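Local atomic coordinates of tannase (Lactobacillus plantarum, PDB entry 4J0K), a protein that hydrolyses the galloyl ester bonds of tannins as a tannin acyl hydrolase and binds the small gallate ester ethyl gallate. Residues A[113-118]-A[130-135]; A[168-173]-A[201-206]. All coordinates share one frame; numbering follows the deposited sequence.

Contact 1: residues A[113-118]-A[130-135]; sequences GIRGRT and APAFIV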
loop_
_atom_site.group_PDB
_atom_site.type_symbol
_atom_site.label_atom_id
_atom_site.label_comp_id
_atom_site.label_asym_id
_atom_site.label_seq_id
_atom_site.Cartn_x
_atom_site.Cartn_y
_atom_site.Cartn_z
ATOM N N GLY A 113 13.954 -6.870 -1.073
ATOM C CA GLY A 113 13.700 -6.755 -2.496
ATOM C C GLY A 113 12.572 -7.688 -2.892
ATOM O O GLY A 113 12.504 -8.835 -2.424
ATOM N N ILE A 114 11.694 -7.202 -3.764
ATOM C CA ILE A 114 10.452 -7.900 -4.069
ATOM C C ILE A 114 10.216 -7.976 -5.571
ATOM O O ILE A 114 10.291 -6.955 -6.275
ATOM C CB ILE A 114 9.259 -7.193 -3.396
ATOM C CG1 ILE A 114 9.252 -7.518 -1.900
ATOM C CG2 ILE A 114 7.937 -7.630 -4.018
ATOM C CD1 ILE A 114 9.249 -6.300 -1.034
ATOM N N ARG A 115 9.922 -9.175 -6.062
ATOM C CA ARG A 115 9.651 -9.343 -7.482
ATOM C C ARG A 115 8.411 -8.543 -7.894
ATOM O O ARG A 115 7.513 -8.289 -7.079
ATOM C CB ARG A 115 9.412 -10.815 -7.807
ATOM C CG ARG A 115 10.564 -11.734 -7.488
ATOM C CD ARG A 115 10.091 -13.176 -7.593
ATOM N NE ARG A 115 9.394 -13.594 -6.377
ATOM C CZ ARG A 115 8.651 -14.692 -6.280
ATOM N NH1 ARG A 115 8.483 -15.478 -7.336
ATOM N NH2 ARG A 115 8.064 -14.998 -5.125
ATOM N N GLY A 116 8.370 -8.146 -9.162
ATOM C CA GLY A 116 7.230 -7.436 -9.709
ATOM C C GLY A 116 6.861 -8.035 -11.046
ATOM O O GLY A 116 7.447 -9.043 -11.472
ATOM N N ARG A 117 5.910 -7.408 -11.729
ATOM C CA ARG A 117 5.339 -8.009 -12.936
ATOM C C ARG A 117 6.336 -8.162 -14.082
ATOM O O ARG A 117 6.156 -9.016 -14.946
ATOM C CB ARG A 117 4.079 -7.242 -13.386
ATOM C CG ARG A 117 4.208 -5.710 -13.340
ATOM C CD ARG A 117 2.841 -5.036 -13.490
ATOM N NE ARG A 117 2.931 -3.577 -13.475
ATOM C CZ ARG A 117 3.225 -2.836 -14.544
ATOM N NH1 ARG A 117 3.458 -3.418 -15.712
ATOM N NH2 ARG A 117 3.291 -1.516 -14.452
ATOM N N THR A 118 7.389 -7.347 -14.088
ATOM C CA THR A 118 8.368 -7.435 -15.172
ATOM C C THR A 118 9.518 -8.392 -14.880
ATOM O O THR A 118 10.350 -8.638 -15.751
ATOM C CB THR A 118 8.946 -6.056 -15.562
ATOM O OG1 THR A 118 9.384 -5.363 -14.385
ATOM C CG2 THR A 118 7.899 -5.231 -16.297
ATOM N N ALA A 130 1.315 -11.781 -9.705
ATOM C CA ALA A 130 0.637 -12.150 -8.463
ATOM C C ALA A 130 0.675 -13.659 -8.246
ATOM O O ALA A 130 0.511 -14.423 -9.195
ATOM C CB ALA A 130 -0.794 -11.652 -8.471
ATOM N N PRO A 131 0.873 -14.097 -6.992
ATOM C CA PRO A 131 1.034 -13.245 -5.811
ATOM C C PRO A 131 2.499 -13.096 -5.379
ATOM O O PRO A 131 2.760 -12.945 -4.189
ATOM C CB PRO A 131 0.285 -14.035 -4.743
ATOM C CG PRO A 131 0.633 -15.487 -5.105
ATOM C CD PRO A 131 0.698 -15.519 -6.622
ATOM N N ALA A 132 3.431 -13.134 -6.327
ATOM C CA ALA A 132 4.865 -13.024 -6.027
ATOM C C ALA A 132 5.228 -11.907 -5.031
ATOM O O ALA A 132 6.030 -12.118 -4.115
ATOM C CB ALA A 132 5.657 -12.855 -7.318
ATOM N N PHE A 133 4.654 -10.719 -5.208
ATOM C CA PHE A 133 5.035 -9.580 -4.368
ATOM C C PHE A 133 4.756 -9.833 -2.892
ATOM O O PHE A 133 5.614 -9.587 -2.044
ATOM C CB PHE A 133 4.367 -8.274 -4.824
ATOM C CG PHE A 133 2.871 -8.218 -4.581
ATOM C CD1 PHE A 133 2.348 -7.458 -3.536
ATOM C CD2 PHE A 133 1.990 -8.912 -5.404
ATOM C CE1 PHE A 133 0.976 -7.396 -3.311
ATOM C CE2 PHE A 133 0.611 -8.856 -5.190
ATOM C CZ PHE A 133 0.097 -8.098 -4.143
ATOM N N ILE A 134 3.560 -10.315 -2.580
ATOM C CA ILE A 134 3.204 -10.550 -1.188
ATOM C C ILE A 134 3.906 -11.812 -0.674
ATOM O O ILE A 134 4.241 -11.911 0.511
ATOM C CB ILE A 134 1.670 -10.629 -1.004
ATOM C CG1 ILE A 134 1.315 -10.837 0.473
ATOM C CG2 ILE A 134 1.087 -11.739 -1.862
ATOM C CD1 ILE A 134 1.700 -9.661 1.389
ATOM N N VAL A 135 4.158 -12.770 -1.567
ATOM C CA VAL A 135 4.900 -13.961 -1.161
ATOM C C VAL A 135 6.297 -13.563 -0.697
ATOM O O VAL A 135 6.777 -14.014 0.359
ATOM C CB VAL A 135 5.015 -14.998 -2.302
ATOM C CG1 VAL A 135 6.089 -16.043 -1.980
ATOM C CG2 VAL A 135 3.671 -15.685 -2.569
#
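Apolar packing joins Ile114 to Phe133 at the first turn of helix 132-146. The methyl branch CG2 of Ile114 does the touching: it lies 3.5 Å from Phe133 CA, and its nearest side-chain atom is Phe133 CB. CG2, not CG1, makes this close approach to the helix backbone. Phe133 presents its CA and CB to 113-118: Arg115 O stands 3.9 Å from Phe133 CB, but the ring is carried away. Its chi1 of 70° sets CG between the backbone N and the carbonyl carbon, which leads the ring off toward helix 165-175, and there it meets Tyr79 edge-to-face.

The second kind of contact is made by the flat end of Arg115. Ala132 CB sits over the centre of one guanidinium face, 3.7 Å from Arg115 CZ, whereas Val135 CG1 lies at the edge, in the plane, 3.9 Å from Arg115 NH2. The bend at chi3 (-81°) turns the guanidinium so that a methyl meets its face and another its rim.

No hydrogen bond crosses between the segments; the polar grip comes from the next residue of the helix. Arg115 NE forms a salt bridge with Asp136 OD2, which should fix the rotation of the buried guanidinium and offset its charge. NH1 adds a weak hydrogen bond to Val127 O.

Within 130-135, Val135 N bonds to Pro131 O at 3.0 Å, closing the first helical turn behind Pro131, which occupies the N-cap position and follows a cis peptide bond. The loop leaving strand 108-112 is thus packed against the start of helix 132-146, a strand-loop-helix connection within the alpha/beta-hydrolase fold.

Contact 2: residues A[168-173]-A[201-206]; sequences ATSALA and VSAYCP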
loop_
_atom_site.group_PDB
_atom_site.type_symbol
_atom_site.label_atom_id
_atom_site.label_comp_id
_atom_site.label_asym_id
_atom_site.label_seq_id
_atom_site.Cartn_x
_atom_site.Cartn_y
_atom_site.Cartn_z
ATOM N N ALA A 168 -0.559 -1.139 -0.788
ATOM C CA ALA A 168 -1.337 -2.379 -0.808
ATOM C C ALA A 168 -0.494 -3.562 -0.298
ATOM O O ALA A 168 -0.998 -4.461 0.388
ATOM C CB ALA A 168 -1.868 -2.655 -2.217
ATOM N N THR A 169 0.790 -3.554 -0.635
ATOM C CA THR A 169 1.698 -4.591 -0.153
ATOM C C THR A 169 1.801 -4.567 1.371
ATOM O O THR A 169 1.687 -5.614 2.025
ATOM C CB THR A 169 3.104 -4.429 -0.736
ATOM O OG1 THR A 169 3.046 -4.538 -2.170
ATOM C CG2 THR A 169 4.035 -5.515 -0.174
ATOM N N SER A 170 2.025 -3.376 1.932
ATOM C CA SER A 170 2.095 -3.228 3.376
ATOM C C SER A 170 0.778 -3.681 4.012
ATOM O O SER A 170 0.764 -4.502 4.936
ATOM C CB SER A 170 2.412 -1.780 3.723
ATOM O OG SER A 170 2.196 -1.520 5.094
ATOM N N ALA A 171 -0.327 -3.151 3.494
ATOM C CA ALA A 171 -1.663 -3.490 3.973
ATOM C C ALA A 171 -1.975 -4.995 3.909
ATOM O O ALA A 171 -2.488 -5.579 4.877
ATOM C CB ALA A 171 -2.700 -2.714 3.188
ATOM N N LEU A 172 -1.707 -5.612 2.760
ATOM C CA LEU A 172 -1.966 -7.044 2.580
ATOM C C LEU A 172 -1.206 -7.894 3.602
ATOM O O LEU A 172 -1.737 -8.879 4.133
ATOM C CB LEU A 172 -1.584 -7.481 1.165
ATOM C CG LEU A 172 -1.937 -8.919 0.804
ATOM C CD1 LEU A 172 -3.445 -9.160 0.956
ATOM C CD2 LEU A 172 -1.495 -9.220 -0.618
ATOM N N ALA A 173 0.035 -7.501 3.876
ATOM C CA ALA A 173 0.879 -8.201 4.844
ATOM C C ALA A 173 0.274 -8.138 6.248
ATOM O O ALA A 173 0.300 -9.140 6.993
ATOM C CB ALA A 173 2.291 -7.608 4.846
ATOM N N VAL A 201 0.775 -1.638 10.576
ATOM C CA VAL A 201 0.810 -1.326 9.154
ATOM C C VAL A 201 0.800 0.172 8.902
ATOM O O VAL A 201 -0.076 0.890 9.412
ATOM C CB VAL A 201 -0.413 -1.905 8.420
ATOM C CG1 VAL A 201 -0.522 -1.293 7.022
ATOM C CG2 VAL A 201 -0.337 -3.428 8.359
ATOM N N SER A 202 1.773 0.646 8.119
ATOM C CA SER A 202 1.701 2.000 7.564
ATOM C C SER A 202 1.447 1.868 6.073
ATOM O O SER A 202 2.114 1.090 5.392
ATOM C CB SER A 202 2.993 2.767 7.802
ATOM O OG SER A 202 2.914 4.060 7.212
ATOM N N ALA A 203 0.466 2.592 5.553
ATOM C CA ALA A 203 0.202 2.511 4.117
ATOM C C ALA A 203 -0.224 3.844 3.507
ATOM O O ALA A 203 -1.170 4.474 3.965
ATOM C CB ALA A 203 -0.818 1.414 3.815
ATOM N N TYR A 204 0.500 4.269 2.477
ATOM C CA TYR A 204 0.168 5.480 1.741
ATOM C C TYR A 204 -0.524 5.113 0.444
ATOM O O TYR A 204 -0.049 4.260 -0.307
ATOM C CB TYR A 204 1.426 6.302 1.471
ATOM C CG TYR A 204 2.072 6.786 2.748
ATOM C CD1 TYR A 204 3.111 6.081 3.338
ATOM C CD2 TYR A 204 1.614 7.937 3.385
ATOM C CE1 TYR A 204 3.688 6.507 4.513
ATOM C CE2 TYR A 204 2.186 8.376 4.557
ATOM C CZ TYR A 204 3.221 7.655 5.116
ATOM O OH TYR A 204 3.803 8.092 6.291
ATOM N N CYS A 205 -1.667 5.739 0.209
ATOM C CA CYS A 205 -2.471 5.487 -0.981
ATOM C C CYS A 205 -2.391 4.056 -1.502
ATOM O O CYS A 205 -1.986 3.837 -2.640
ATOM C CB CYS A 205 -2.111 6.480 -2.100
ATOM S SG CYS A 205 -0.330 6.656 -2.423
ATOM N N PRO A 206 -2.810 3.082 -0.677
ATOM C CA PRO A 206 -2.791 1.677 -1.083
ATOM C C PRO A 206 -3.704 1.419 -2.288
ATOM O O PRO A 206 -4.928 1.561 -2.188
ATOM C CB PRO A 206 -3.323 0.938 0.158
ATOM C CG PRO A 206 -4.098 1.968 0.920
ATOM C CD PRO A 206 -3.391 3.273 0.664
#
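Ser170 OG is held by two oxygens: it donates to Ser202 O, 2.6 Å away, and also hydrogen-bonds Thr160 OG1 on the adjoining strand 158-161. The Ser202 bond is short but not aligned with a lone pair, since the C=O...OG angle is 135° and Ser170 OG stands 43° out of the carbonyl plane. Standing anti to the backbone N, OG extends from the helix to strand 201-204.

Val201 CG1 packs beside this bond, 3.3 Å from Ser170 OG, and also lies beside Ala171 CA at 3.9 Å. A separate contact forms beyond the strand's end, where the ring carbon CB of Pro206 lies 3.6 Å from Ala168 N, so proline meets the helix backbone there.

Small residues on the helix (Ala168, Ser170, Ala171), with Ala203 on the strand, are consistent with the close approach of 7.1 Å between the two axes, which run nearly antiparallel at 152°. This is helix-on-sheet packing in an alpha/beta-hydrolase, on the helix that follows the probable nucleophile elbow. Chemically, one buried serine hydroxyl bridges two neighbouring strands, tying the helix to the sheet by polar bonds within an otherwise largely apolar interface.

Overall arrangement
Contact 1 closes along the chain before contact 2 opens, and their centres are 14 Å apart. They adjoin through two neighbouring helices, 132-146 and 165-175: Phe133 CD1 lies 3.3 Å from Thr169 OG1, and Ile134 CG1 lies 3.4 Å from Leu172 CD2. Strands 108-112 and 200-204, from which the loop of contact 1 and the strand of contact 2 come, belong to the same mixed sheet, separated by 70-73 and 158-161. Contact 2 is near the centre of the chain, contact 1 farther out. Packing thus runs continuously from the 113-118 loop to the helix beginning at Ala165, one of the residues lining the ethyl gallate pocket.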